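Local coordinates for putative uncharacterized protein (Archaeoglobus fulgidus, PDB 3VU0) that forms the C-terminal globular domain of the archaeal oligosaccharyltransferase AglB, a mixed alpha/beta domain with helices on both faces of a small sheet, at residues M5-A10 and G154-F159; A33-W38 and D62-F67; Q71-A76 and K130-K135; V88-E93 and Y134-E139. All coordinates share one frame; numbering follows the deposited sequence.

Contact 1 brings helix 5-17, near the N terminus, onto strand 156-161 near the C terminus. The loop it closes holds the other three contacts. Contact 2 comes first inside it: strand 33-35 meets helix 61-69, and the loop closes before contact 3 opens. Contact 3 starts at 71-76. Contact 4 opens inside its loop, at 88-93. The two loops overlap, and both end on 130-139, sharing Tyr134 and Lys135. Strands 33-35, 85-91 and 156-161 are neighbours in one mixed sheet, so contacts 1, 2 and 4 all reach it. Helix 5-17 covers one face, helices 61-69 and 132-138 the other. Contact 3 joins the starts of helices 73-83 and 132-138.

Contact 1: M5-A10 and G154-F159; sequences MDWKEA and GTVKIF
Asp6 and Thr155 supply the polar half of this contact. One carboxylate oxygen takes both bonds. Thr155 OG1 donates to Asp6 OD2 over 2.7 Å, and this oxygen receives it on its anti lone pair, turned away from OD1. Thr155 N donates to Asp6 OD2 over 3.2 Å, with an N-H...O angle of 154°. This second donor comes from above the carboxylate plane. Thr155 can use both groups because OG1 sits between its backbone N and carbonyl carbon (chi1 54°), on the same side as the N-H. The two side chains cross at about a right angle. The pair fastens the first turn of helix 5-17 to the loop just before strand 156-161. The helix packs on one face of the mixed sheet and runs in roughly the same direction as this strand. Strand 85-91 flanks the strand in the sheet. The apolar half centres on Val156, whose two methyls have separate partners. CG2 of Val156 stands over the five-membered ring of Trp7 in a CH-pi contact. It lies 3.6 Å from the ring centroid and 6° from the ring normal. Trp43 and Tyr40 also meet the Trp7 ring. CG1 of Val156, anti to the backbone N, meets Ala10 CB, one turn further along the same helix, at 3.7 Å.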
loop_
_atom_site.group_PDB
_atom_site.type_symbol
_atom_site.label_atom_id
_atom_site.label_comp_id
_atom_site.label_asym_id
_atom_site.label_seq_id
_atom_site.Cartn_x
_atom_site.Cartn_y
_atom_site.Cartn_z
HETATM N N MSE A 5 9.344 6.270 14.079
HETATM C CA MSE A 5 10.065 5.157 14.682
HETATM C C MSE A 5 9.730 3.863 13.942
HETATM O O MSE A 5 10.620 3.075 13.607
HETATM C CB MSE A 5 9.685 5.022 16.156
HETATM C CG MSE A 5 10.818 4.526 17.027
HETATM SE SE MSE A 5 12.294 5.779 16.997
HETATM C CE MSE A 5 11.713 6.934 18.438
ATOM N N ASP A 6 8.443 3.649 13.692
ATOM C CA ASP A 6 7.994 2.457 12.982
ATOM C C ASP A 6 8.641 2.361 11.599
ATOM O O ASP A 6 9.113 1.295 11.200
ATOM C CB ASP A 6 6.466 2.459 12.835
ATOM C CG ASP A 6 5.745 2.272 14.163
ATOM O OD1 ASP A 6 6.371 1.770 15.122
ATOM O OD2 ASP A 6 4.543 2.609 14.245
ATOM N N TRP A 7 8.666 3.470 10.866
ATOM C CA TRP A 7 9.263 3.471 9.536
ATOM C C TRP A 7 10.749 3.135 9.582
ATOM O O TRP A 7 11.253 2.384 8.746
ATOM C CB TRP A 7 9.061 4.829 8.854
ATOM C CG TRP A 7 7.876 4.848 7.948
ATOM C CD1 TRP A 7 6.701 5.528 8.134
ATOM C CD2 TRP A 7 7.735 4.133 6.716
ATOM N NE1 TRP A 7 5.840 5.274 7.094
ATOM C CE2 TRP A 7 6.446 4.420 6.211
ATOM C CE3 TRP A 7 8.569 3.268 5.993
ATOM C CZ2 TRP A 7 5.977 3.884 5.010
ATOM C CZ3 TRP A 7 8.101 2.735 4.798
ATOM C CH2 TRP A 7 6.812 3.043 4.321
ATOM N N LYS A 8 11.443 3.702 10.563
ATOM C CA LYS A 8 12.871 3.468 10.731
ATOM C C LYS A 8 13.141 1.979 10.918
ATOM O O LYS A 8 14.050 1.417 10.304
ATOM C CB LYS A 8 13.388 4.248 11.936
ATOM N N GLU A 9 12.337 1.345 11.762
ATOM C CA GLU A 9 12.492 -0.076 12.031
ATOM C C GLU A 9 12.101 -0.908 10.815
ATOM O O GLU A 9 12.728 -1.923 10.517
ATOM C CB GLU A 9 11.628 -0.492 13.221
ATOM C CG GLU A 9 12.028 -1.841 13.788
ATOM C CD GLU A 9 10.963 -2.461 14.668
ATOM O OE1 GLU A 9 10.199 -1.714 15.313
ATOM O OE2 GLU A 9 10.902 -3.708 14.724
ATOM N N ALA A 10 11.060 -0.475 10.114
ATOM C CA ALA A 10 10.590 -1.190 8.935
ATOM C C ALA A 10 11.620 -1.153 7.815
ATOM O O ALA A 10 11.912 -2.175 7.189
ATOM C CB ALA A 10 9.270 -0.591 8.454
ATOM N N GLY A 154 3.714 -2.068 13.583
ATOM C CA GLY A 154 2.752 -1.136 14.151
ATOM C C GLY A 154 1.923 -0.390 13.119
ATOM O O GLY A 154 0.858 -0.860 12.714
ATOM N N THR A 155 2.404 0.781 12.711
ATOM C CA THR A 155 1.716 1.594 11.714
ATOM C C THR A 155 2.141 1.167 10.314
ATOM O O THR A 155 1.476 1.489 9.336
ATOM C CB THR A 155 2.054 3.096 11.872
ATOM O OG1 THR A 155 3.478 3.265 11.864
ATOM C CG2 THR A 155 1.480 3.646 13.173
ATOM N N VAL A 156 3.258 0.448 10.232
ATOM C CA VAL A 156 3.792 -0.024 8.959
ATOM C C VAL A 156 3.794 -1.551 8.893
ATOM O O VAL A 156 4.309 -2.225 9.788
ATOM C CB VAL A 156 5.237 0.489 8.738
ATOM C CG1 VAL A 156 5.750 0.044 7.373
ATOM C CG2 VAL A 156 5.268 2.013 8.835
ATOM N N LYS A 157 3.217 -2.090 7.828
ATOM C CA LYS A 157 3.156 -3.534 7.644
ATOM C C LYS A 157 3.690 -3.905 6.271
ATOM O O LYS A 157 3.445 -3.204 5.292
ATOM C CB LYS A 157 1.713 -4.029 7.780
ATOM C CG LYS A 157 1.067 -3.654 9.111
ATOM C CD LYS A 157 -0.328 -4.253 9.268
ATOM C CE LYS A 157 -0.982 -3.777 10.575
ATOM N NZ LYS A 157 -2.341 -4.367 10.800
ATOM N N ILE A 158 4.438 -5.000 6.205
ATOM C CA ILE A 158 4.965 -5.458 4.930
ATOM C C ILE A 158 4.385 -6.833 4.652
ATOM O O ILE A 158 4.335 -7.687 5.536
ATOM C CB ILE A 158 6.514 -5.520 4.920
ATOM C CG1 ILE A 158 7.000 -6.010 3.551
ATOM C CG2 ILE A 158 7.020 -6.429 6.025
ATOM C CD1 ILE A 158 8.470 -5.744 3.296
ATOM N N PHE A 159 3.930 -7.024 3.420
ATOM C CA PHE A 159 3.322 -8.275 2.997
ATOM C C PHE A 159 4.146 -8.923 1.902
ATOM O O PHE A 159 4.882 -8.253 1.173
ATOM C CB PHE A 159 1.908 -8.021 2.466
ATOM C CG PHE A 159 0.965 -7.447 3.487
ATOM C CD1 PHE A 159 0.049 -8.261 4.147
ATOM C CD2 PHE A 159 0.997 -6.090 3.793
ATOM C CE1 PHE A 159 -0.827 -7.731 5.099
ATOM C CE2 PHE A 159 0.126 -5.546 4.745
ATOM C CZ PHE A 159 -0.785 -6.364 5.396
#

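Contact 2: A33-W38 and D62-F67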
loop_
_atom_site.group_PDB
_atom_site.type_symbol
_atom_site.label_atom_id
_atom_site.label_comp_id
_atom_site.label_asym_id
_atom_site.label_seq_id
_atom_site.Cartn_x
_atom_site.Cartn_y
_atom_site.Cartn_z
ATOM N N ALA A 33 9.969 -5.693 -7.411
ATOM C CA ALA A 33 9.721 -4.370 -6.861
ATOM C C ALA A 33 8.850 -4.451 -5.614
ATOM O O ALA A 33 8.184 -5.455 -5.365
ATOM C CB ALA A 33 9.049 -3.485 -7.911
ATOM N N VAL A 34 8.878 -3.382 -4.830
ATOM C CA VAL A 34 8.081 -3.282 -3.622
ATOM C C VAL A 34 6.988 -2.263 -3.919
ATOM O O VAL A 34 7.280 -1.140 -4.331
ATOM C CB VAL A 34 8.930 -2.786 -2.443
ATOM C CG1 VAL A 34 8.049 -2.599 -1.213
ATOM C CG2 VAL A 34 10.052 -3.783 -2.161
ATOM N N LEU A 35 5.732 -2.652 -3.722
ATOM C CA LEU A 35 4.624 -1.744 -3.989
ATOM C C LEU A 35 4.124 -1.065 -2.721
ATOM O O LEU A 35 3.907 -1.710 -1.694
ATOM C CB LEU A 35 3.472 -2.496 -4.673
ATOM C CG LEU A 35 2.280 -1.682 -5.205
ATOM C CD1 LEU A 35 1.470 -2.529 -6.176
ATOM C CD2 LEU A 35 1.407 -1.204 -4.051
ATOM N N SER A 36 3.967 0.251 -2.802
ATOM C CA SER A 36 3.467 1.053 -1.689
ATOM C C SER A 36 2.955 2.352 -2.289
ATOM O O SER A 36 2.961 2.513 -3.512
ATOM C CB SER A 36 4.583 1.357 -0.691
ATOM O OG SER A 36 4.049 1.906 0.502
ATOM N N TRP A 37 2.511 3.275 -1.443
ATOM C CA TRP A 37 2.029 4.562 -1.938
ATOM C C TRP A 37 3.267 5.358 -2.361
ATOM O O TRP A 37 4.332 5.214 -1.763
ATOM C CB TRP A 37 1.264 5.299 -0.838
ATOM C CG TRP A 37 0.514 6.513 -1.326
ATOM C CD1 TRP A 37 0.405 7.710 -0.683
ATOM C CD2 TRP A 37 -0.239 6.639 -2.541
ATOM N NE1 TRP A 37 -0.365 8.574 -1.419
ATOM C CE2 TRP A 37 -0.775 7.945 -2.563
ATOM C CE3 TRP A 37 -0.515 5.778 -3.611
ATOM C CZ2 TRP A 37 -1.575 8.413 -3.618
ATOM C CZ3 TRP A 37 -1.311 6.244 -4.661
ATOM C CH2 TRP A 37 -1.831 7.548 -4.654
ATOM N N TRP A 38 3.130 6.214 -3.368
ATOM C CA TRP A 38 4.283 6.961 -3.858
ATOM C C TRP A 38 5.011 7.844 -2.843
ATOM O O TRP A 38 6.207 8.085 -2.989
ATOM C CB TRP A 38 3.902 7.786 -5.098
ATOM C CG TRP A 38 3.052 8.970 -4.815
ATOM C CD1 TRP A 38 1.695 8.997 -4.673
ATOM C CD2 TRP A 38 3.505 10.310 -4.614
ATOM N NE1 TRP A 38 1.273 10.276 -4.396
ATOM C CE2 TRP A 38 2.367 11.102 -4.353
ATOM C CE3 TRP A 38 4.767 10.921 -4.631
ATOM C CZ2 TRP A 38 2.449 12.477 -4.107
ATOM C CZ3 TRP A 38 4.850 12.294 -4.386
ATOM C CH2 TRP A 38 3.695 13.053 -4.128
ATOM N N ASP A 62 -0.271 5.620 -10.202
ATOM C CA ASP A 62 -1.572 5.153 -10.663
ATOM C C ASP A 62 -1.706 3.636 -10.532
ATOM O O ASP A 62 -2.789 3.127 -10.250
ATOM C CB ASP A 62 -1.799 5.592 -12.112
ATOM C CG ASP A 62 -0.748 5.052 -13.055
ATOM O OD1 ASP A 62 0.457 5.195 -12.755
ATOM O OD2 ASP A 62 -1.127 4.491 -14.104
ATOM N N ASP A 63 -0.607 2.914 -10.738
ATOM C CA ASP A 63 -0.628 1.458 -10.607
ATOM C C ASP A 63 -0.876 1.098 -9.144
ATOM O O ASP A 63 -1.638 0.182 -8.836
ATOM C CB ASP A 63 0.711 0.856 -11.052
ATOM C CG ASP A 63 0.825 0.724 -12.560
ATOM O OD1 ASP A 63 1.953 0.515 -13.050
ATOM O OD2 ASP A 63 -0.209 0.813 -13.251
ATOM N N ALA A 64 -0.216 1.824 -8.248
ATOM C CA ALA A 64 -0.360 1.589 -6.817
ATOM C C ALA A 64 -1.786 1.891 -6.370
ATOM O O ALA A 64 -2.349 1.167 -5.549
ATOM C CB ALA A 64 0.625 2.458 -6.042
ATOM N N ALA A 65 -2.363 2.961 -6.910
ATOM C CA ALA A 65 -3.726 3.353 -6.560
ATOM C C ALA A 65 -4.734 2.310 -7.031
ATOM O O ALA A 65 -5.671 1.975 -6.307
ATOM C CB ALA A 65 -4.053 4.712 -7.166
ATOM N N LYS A 66 -4.541 1.801 -8.246
ATOM C CA LYS A 66 -5.439 0.788 -8.794
ATOM C C LYS A 66 -5.351 -0.477 -7.951
ATOM O O LYS A 66 -6.352 -1.153 -7.714
ATOM C CB LYS A 66 -5.071 0.481 -10.250
ATOM N N PHE A 67 -4.143 -0.798 -7.500
ATOM C CA PHE A 67 -3.936 -1.979 -6.667
ATOM C C PHE A 67 -4.643 -1.829 -5.317
ATOM O O PHE A 67 -5.370 -2.723 -4.885
ATOM C CB PHE A 67 -2.445 -2.205 -6.426
ATOM C CG PHE A 67 -2.146 -3.327 -5.465
ATOM C CD1 PHE A 67 -2.086 -4.644 -5.905
ATOM C CD2 PHE A 67 -1.947 -3.062 -4.110
ATOM C CE1 PHE A 67 -1.831 -5.688 -5.016
ATOM C CE2 PHE A 67 -1.691 -4.096 -3.206
ATOM C CZ PHE A 67 -1.634 -5.415 -3.658
#
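Trp37 and Ala64 mark the closest backbone approach, their CA atoms 6.2 Å apart, where the chain leaves strand 33-35 and passes over helix 61-69. Ala64 sits under this passage. Ala64 CB lies 3.4 Å from the carbonyl oxygen Ser36 O, a close packing contact. The Ser36 hydroxyl serves the sheet, through a hydrogen bond to Val89 O. On one flank of Ala64, Leu35 reaches down to Phe67. Its CD1 lies over a face of the Phe67 ring in a CH-pi contact, 4.2 Å from the ring centroid and 26° off the normal. CD2 of Leu35 meets Phe67 CD2 at 3.8 Å. With CG anti to the backbone N (chi1 -172°), Leu35 sends both methyls to the ring. On the other flank is the indole of Trp37. Ala64 CB lies at its edge, near the ring plane, 4.3 Å from CE3 of Trp37. Ala65 CB comes within 4.0 Å of Trp37 CZ3. Trp38 lays its CD1 over the centre of a Trp37 face. The packing is apolar and buried. Leu35 belongs to an end strand of the alpha/beta fold, and Trp37 and Trp38 open the WWDYG sequence motif characteristic of the oligosaccharyltransferase family.

Contact 3: Q71-A76 and K130-K135; sequences QSEEEA and KTMLYK
Gln71 and Lys130 meet just before two helix starts, and each helix has an N-cap residue next in the chain. Ser72 OG accepts from Glu75 N over 3.2 Å at the start of helix 73-83. Thr131 OG1 does the same for Tyr134 N, more weakly, at helix 132-138. The side chains of Gln71 and Lys130 lie side by side and point the same way. Gln71 OE1 rests 3.4 Å from Lys130 CD, against the methylene part of the lysine. Behind them, the backbones meet in a CA-H...O contact of 3.4 Å between Gln71 CA and Lys130 O. Deeper in, Met132, a selenomethionine in the crystal, bends at chi2 and chi3 and lies against the other helix. Its CG touches Ala76 CB at 3.7 Å. Glu73 crosses Met132 at about a right angle, with Glu73 CG 4.0 Å from Met132 SE. The Glu73 carboxylate turns to the backbone N atoms of Thr145 and His146. Phe67 packs on both Ala76 and Met132. Lys135 extends back along its own helix to the cap region. A water accepts from Lys135 NZ and donates to both Gln71 O and Lys130 O. Lys135 NZ itself donates to Gln71 O over 3.0 Å, from above the carbonyl plane, at a C=O...N angle of 129°.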
loop_
_atom_site.group_PDB
_atom_site.type_symbol
_atom_site.label_atom_id
_atom_site.label_comp_id
_atom_site.label_asym_id
_atom_site.label_seq_id
_atom_site.Cartn_x
_atom_site.Cartn_y
_atom_site.Cartn_z
ATOM N N GLN A 71 -11.050 -4.340 -5.678
ATOM C CA GLN A 71 -11.966 -5.065 -4.805
ATOM C C GLN A 71 -11.826 -6.582 -4.881
ATOM O O GLN A 71 -12.479 -7.310 -4.136
ATOM C CB GLN A 71 -13.405 -4.661 -5.107
ATOM C CG GLN A 71 -13.684 -3.197 -4.818
ATOM C CD GLN A 71 -15.113 -2.826 -5.120
ATOM O OE1 GLN A 71 -16.038 -3.312 -4.477
ATOM N NE2 GLN A 71 -15.304 -1.968 -6.115
ATOM N N SER A 72 -10.975 -7.060 -5.780
ATOM C CA SER A 72 -10.749 -8.496 -5.911
ATOM C C SER A 72 -9.263 -8.743 -6.090
ATOM O O SER A 72 -8.574 -7.957 -6.741
ATOM C CB SER A 72 -11.507 -9.060 -7.116
ATOM O OG SER A 72 -10.951 -8.597 -8.330
ATOM N N GLU A 73 -8.770 -9.829 -5.501
ATOM C CA GLU A 73 -7.359 -10.179 -5.616
ATOM C C GLU A 73 -6.994 -10.391 -7.076
ATOM O O GLU A 73 -5.878 -10.101 -7.503
ATOM C CB GLU A 73 -7.052 -11.463 -4.845
ATOM C CG GLU A 73 -6.801 -11.271 -3.364
ATOM C CD GLU A 73 -6.295 -12.540 -2.706
ATOM O OE1 GLU A 73 -7.120 -13.424 -2.395
ATOM O OE2 GLU A 73 -5.066 -12.656 -2.519
ATOM N N GLU A 74 -7.953 -10.906 -7.836
ATOM C CA GLU A 74 -7.745 -11.178 -9.246
ATOM C C GLU A 74 -7.320 -9.913 -9.981
ATOM O O GLU A 74 -6.338 -9.920 -10.723
ATOM C CB GLU A 74 -9.029 -11.741 -9.847
ATOM C CG GLU A 74 -8.801 -12.822 -10.869
ATOM C CD GLU A 74 -10.049 -13.636 -11.116
ATOM O OE1 GLU A 74 -11.025 -13.082 -11.661
ATOM O OE2 GLU A 74 -10.053 -14.829 -10.753
ATOM N N GLU A 75 -8.060 -8.829 -9.773
ATOM C CA GLU A 75 -7.736 -7.561 -10.412
ATOM C C GLU A 75 -6.430 -7.001 -9.863
ATOM O O GLU A 75 -5.652 -6.388 -10.592
ATOM C CB GLU A 75 -8.861 -6.550 -10.190
ATOM C CG GLU A 75 -10.046 -6.715 -11.125
ATOM C CD GLU A 75 -9.662 -6.533 -12.580
ATOM O OE1 GLU A 75 -8.970 -5.543 -12.894
ATOM O OE2 GLU A 75 -10.057 -7.377 -13.412
ATOM N N ALA A 76 -6.190 -7.219 -8.575
ATOM C CA ALA A 76 -4.977 -6.732 -7.930
ATOM C C ALA A 76 -3.732 -7.451 -8.451
ATOM O O ALA A 76 -2.674 -6.844 -8.601
ATOM C CB ALA A 76 -5.086 -6.911 -6.422
ATOM N N LYS A 130 -14.079 -2.768 1.131
ATOM C CA LYS A 130 -14.052 -3.835 0.127
ATOM C C LYS A 130 -12.721 -3.860 -0.631
ATOM O O LYS A 130 -12.495 -4.731 -1.474
ATOM C CB LYS A 130 -15.170 -3.632 -0.902
ATOM C CG LYS A 130 -16.582 -3.588 -0.346
ATOM C CD LYS A 130 -17.557 -3.141 -1.432
ATOM C CE LYS A 130 -18.970 -3.009 -0.895
ATOM N NZ LYS A 130 -19.876 -2.420 -1.922
ATOM N N THR A 131 -11.838 -2.913 -0.332
ATOM C CA THR A 131 -10.571 -2.822 -1.049
ATOM C C THR A 131 -9.413 -3.669 -0.532
ATOM O O THR A 131 -9.429 -4.179 0.588
ATOM C CB THR A 131 -10.066 -1.368 -1.105
ATOM O OG1 THR A 131 -9.607 -0.976 0.196
ATOM C CG2 THR A 131 -11.178 -0.426 -1.558
HETATM N N MSE A 132 -8.398 -3.794 -1.383
HETATM C CA MSE A 132 -7.188 -4.534 -1.058
HETATM C C MSE A 132 -6.498 -3.894 0.143
HETATM O O MSE A 132 -5.956 -4.589 0.996
HETATM C CB MSE A 132 -6.233 -4.525 -2.255
HETATM C CG MSE A 132 -6.640 -5.457 -3.382
HETATM SE SE MSE A 132 -6.618 -7.291 -2.783
HETATM C CE MSE A 132 -4.751 -7.413 -2.291
ATOM N N LEU A 133 -6.508 -2.565 0.191
ATOM C CA LEU A 133 -5.882 -1.839 1.292
ATOM C C LEU A 133 -6.488 -2.277 2.618
ATOM O O LEU A 133 -5.782 -2.467 3.602
ATOM C CB LEU A 133 -6.067 -0.332 1.107
ATOM C CG LEU A 133 -5.487 0.553 2.216
ATOM C CD1 LEU A 133 -4.026 0.206 2.461
ATOM C CD2 LEU A 133 -5.630 2.019 1.820
ATOM N N TYR A 134 -7.805 -2.440 2.636
ATOM C CA TYR A 134 -8.502 -2.882 3.837
ATOM C C TYR A 134 -8.151 -4.334 4.171
ATOM O O TYR A 134 -7.793 -4.651 5.300
ATOM C CB TYR A 134 -10.018 -2.778 3.638
ATOM C CG TYR A 134 -10.807 -3.386 4.773
ATOM C CD1 TYR A 134 -11.085 -2.652 5.922
ATOM C CD2 TYR A 134 -11.255 -4.706 4.707
ATOM C CE1 TYR A 134 -11.794 -3.214 6.983
ATOM C CE2 TYR A 134 -11.962 -5.277 5.763
ATOM C CZ TYR A 134 -12.227 -4.525 6.896
ATOM O OH TYR A 134 -12.932 -5.081 7.936
ATOM N N LYS A 135 -8.257 -5.215 3.182
ATOM C CA LYS A 135 -7.976 -6.629 3.397
ATOM C C LYS A 135 -6.531 -6.878 3.809
ATOM O O LYS A 135 -6.235 -7.868 4.483
ATOM C CB LYS A 135 -8.323 -7.428 2.139
ATOM C CG LYS A 135 -9.782 -7.275 1.739
ATOM C CD LYS A 135 -10.080 -7.916 0.400
ATOM C CE LYS A 135 -11.496 -7.591 -0.050
ATOM N NZ LYS A 135 -11.823 -8.260 -1.337
HETATM O O HOH W 1 -14.185 -6.886 -1.935
#

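Contact 4: V88-E93 and Y134-E139; sequences VVTVEE and YKLHVE
Thr90 and His137 link an inner strand of the mixed sheet, 85-91, to helix 132-138, which lies across one face of it. The short axes of strand 88-91 and helix 134-138 approach to 8.5 Å and cross at -70°. Thr90 OG1 and His137 ND1 are hydrogen-bonded at 2.8 Å. The hydroxyl meets the imidazole at its edge, near the ring plane. Either atom could be the donor. His137 extends toward the strand with CG anti to the backbone N (chi1 -162°). The rest of its ring lies along the backbone that follows Thr90. CE1 of His137 is 3.3 Å from Glu92 N, and Val91 O lies over one ring face. Glu92 CB approaches His137 NE2 at 3.8 Å, while the Glu92 carboxylate leads away. Beside this polar pair is an apolar patch. Leu136 CD1 touches Val88 CG1 at 4.0 Å and Thr90 CG2 at 4.1 Å. Leu136 and His137 sit in a widened, pi-type turn, where Glu139 N donates to Tyr134 O over 3.1 Å. His137 O also accepts from Lys157 NZ of the adjoining strand. Val89 and Val91 point to the other face, where Trp7 packs. Helices on both faces of a central sheet are the mark of a three-layer alpha/beta/alpha arrangement.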
loop_
_atom_site.group_PDB
_atom_site.type_symbol
_atom_site.label_atom_id
_atom_site.label_comp_id
_atom_site.label_asym_id
_atom_site.label_seq_id
_atom_site.Cartn_x
_atom_site.Cartn_y
_atom_site.Cartn_z
ATOM N N VAL A 88 4.506 -5.913 -0.575
ATOM C CA VAL A 88 3.632 -4.747 -0.506
ATOM C C VAL A 88 3.772 -4.125 0.877
ATOM O O VAL A 88 3.828 -4.835 1.873
ATOM C CB VAL A 88 2.154 -5.135 -0.723
ATOM C CG1 VAL A 88 1.264 -3.902 -0.578
ATOM C CG2 VAL A 88 1.974 -5.763 -2.100
ATOM N N VAL A 89 3.854 -2.799 0.933
ATOM C CA VAL A 89 3.963 -2.101 2.207
ATOM C C VAL A 89 2.761 -1.184 2.397
ATOM O O VAL A 89 2.480 -0.328 1.555
ATOM C CB VAL A 89 5.260 -1.254 2.286
ATOM C CG1 VAL A 89 5.307 -0.481 3.605
ATOM C CG2 VAL A 89 6.471 -2.158 2.173
ATOM N N THR A 90 2.036 -1.385 3.491
ATOM C CA THR A 90 0.875 -0.554 3.793
ATOM C C THR A 90 1.184 0.275 5.030
ATOM O O THR A 90 2.047 -0.083 5.829
ATOM C CB THR A 90 -0.399 -1.400 4.056
ATOM O OG1 THR A 90 -0.183 -2.255 5.186
ATOM C CG2 THR A 90 -0.736 -2.249 2.837
ATOM N N VAL A 91 0.470 1.384 5.190
ATOM C CA VAL A 91 0.696 2.269 6.330
ATOM C C VAL A 91 -0.653 2.713 6.877
ATOM O O VAL A 91 -1.580 2.971 6.111
ATOM C CB VAL A 91 1.516 3.504 5.897
ATOM C CG1 VAL A 91 1.901 4.335 7.111
ATOM C CG2 VAL A 91 2.751 3.057 5.137
ATOM N N GLU A 92 -0.766 2.809 8.199
ATOM C CA GLU A 92 -2.032 3.190 8.815
ATOM C C GLU A 92 -2.642 4.498 8.302
ATOM O O GLU A 92 -3.857 4.580 8.143
ATOM C CB GLU A 92 -1.903 3.253 10.345
ATOM C CG GLU A 92 -3.257 3.397 11.050
ATOM C CD GLU A 92 -3.147 3.460 12.567
ATOM O OE1 GLU A 92 -4.199 3.575 13.238
ATOM O OE2 GLU A 92 -2.016 3.396 13.089
ATOM N N GLU A 93 -1.818 5.510 8.035
ATOM C CA GLU A 93 -2.349 6.790 7.551
ATOM C C GLU A 93 -3.059 6.684 6.193
ATOM O O GLU A 93 -3.719 7.622 5.764
ATOM C CB GLU A 93 -1.239 7.854 7.478
ATOM C CG GLU A 93 -0.137 7.573 6.465
ATOM C CD GLU A 93 0.893 8.703 6.366
ATOM O OE1 GLU A 93 1.835 8.580 5.560
ATOM O OE2 GLU A 93 0.766 9.713 7.089
ATOM N N TYR A 134 -7.805 -2.440 2.636
ATOM C CA TYR A 134 -8.502 -2.882 3.837
ATOM C C TYR A 134 -8.151 -4.334 4.171
ATOM O O TYR A 134 -7.793 -4.651 5.300
ATOM C CB TYR A 134 -10.018 -2.778 3.638
ATOM C CG TYR A 134 -10.807 -3.386 4.773
ATOM C CD1 TYR A 134 -11.085 -2.652 5.922
ATOM C CD2 TYR A 134 -11.255 -4.706 4.707
ATOM C CE1 TYR A 134 -11.794 -3.214 6.983
ATOM C CE2 TYR A 134 -11.962 -5.277 5.763
ATOM C CZ TYR A 134 -12.227 -4.525 6.896
ATOM O OH TYR A 134 -12.932 -5.081 7.936
ATOM N N LYS A 135 -8.257 -5.215 3.182
ATOM C CA LYS A 135 -7.976 -6.629 3.397
ATOM C C LYS A 135 -6.531 -6.878 3.809
ATOM O O LYS A 135 -6.235 -7.868 4.483
ATOM C CB LYS A 135 -8.323 -7.428 2.139
ATOM C CG LYS A 135 -9.782 -7.275 1.739
ATOM C CD LYS A 135 -10.080 -7.916 0.400
ATOM C CE LYS A 135 -11.496 -7.591 -0.050
ATOM N NZ LYS A 135 -11.823 -8.260 -1.337
ATOM N N LEU A 136 -5.634 -5.976 3.409
ATOM C CA LEU A 136 -4.227 -6.093 3.774
ATOM C C LEU A 136 -3.952 -5.497 5.150
ATOM O O LEU A 136 -3.726 -6.218 6.123
ATOM C CB LEU A 136 -3.324 -5.381 2.746
ATOM C CG LEU A 136 -3.160 -6.028 1.366
ATOM C CD1 LEU A 136 -2.437 -5.066 0.434
ATOM C CD2 LEU A 136 -2.382 -7.327 1.496
ATOM N N HIS A 137 -3.993 -4.172 5.234
ATOM C CA HIS A 137 -3.678 -3.496 6.483
ATOM C C HIS A 137 -4.618 -3.761 7.647
ATOM O O HIS A 137 -4.160 -4.038 8.753
ATOM C CB HIS A 137 -3.571 -1.985 6.274
ATOM C CG HIS A 137 -2.844 -1.288 7.383
ATOM N ND1 HIS A 137 -1.494 -1.011 7.329
ATOM C CD2 HIS A 137 -3.261 -0.897 8.610
ATOM C CE1 HIS A 137 -1.110 -0.481 8.478
ATOM N NE2 HIS A 137 -2.163 -0.402 9.274
ATOM N N VAL A 138 -5.925 -3.676 7.411
ATOM C CA VAL A 138 -6.877 -3.898 8.493
ATOM C C VAL A 138 -7.062 -5.367 8.869
ATOM O O VAL A 138 -6.991 -5.711 10.046
ATOM C CB VAL A 138 -8.262 -3.282 8.167
ATOM C CG1 VAL A 138 -9.230 -3.532 9.325
ATOM C CG2 VAL A 138 -8.120 -1.783 7.929
ATOM N N GLU A 139 -7.288 -6.235 7.886
ATOM C CA GLU A 139 -7.487 -7.655 8.182
ATOM C C GLU A 139 -6.195 -8.470 8.233
ATOM O O GLU A 139 -6.230 -9.670 8.499
ATOM C CB GLU A 139 -8.426 -8.296 7.156
ATOM C CG GLU A 139 -9.794 -7.643 7.050
ATOM C CD GLU A 139 -10.791 -8.518 6.310
ATOM O OE1 GLU A 139 -10.408 -9.137 5.295
ATOM O OE2 GLU A 139 -11.962 -8.579 6.737
#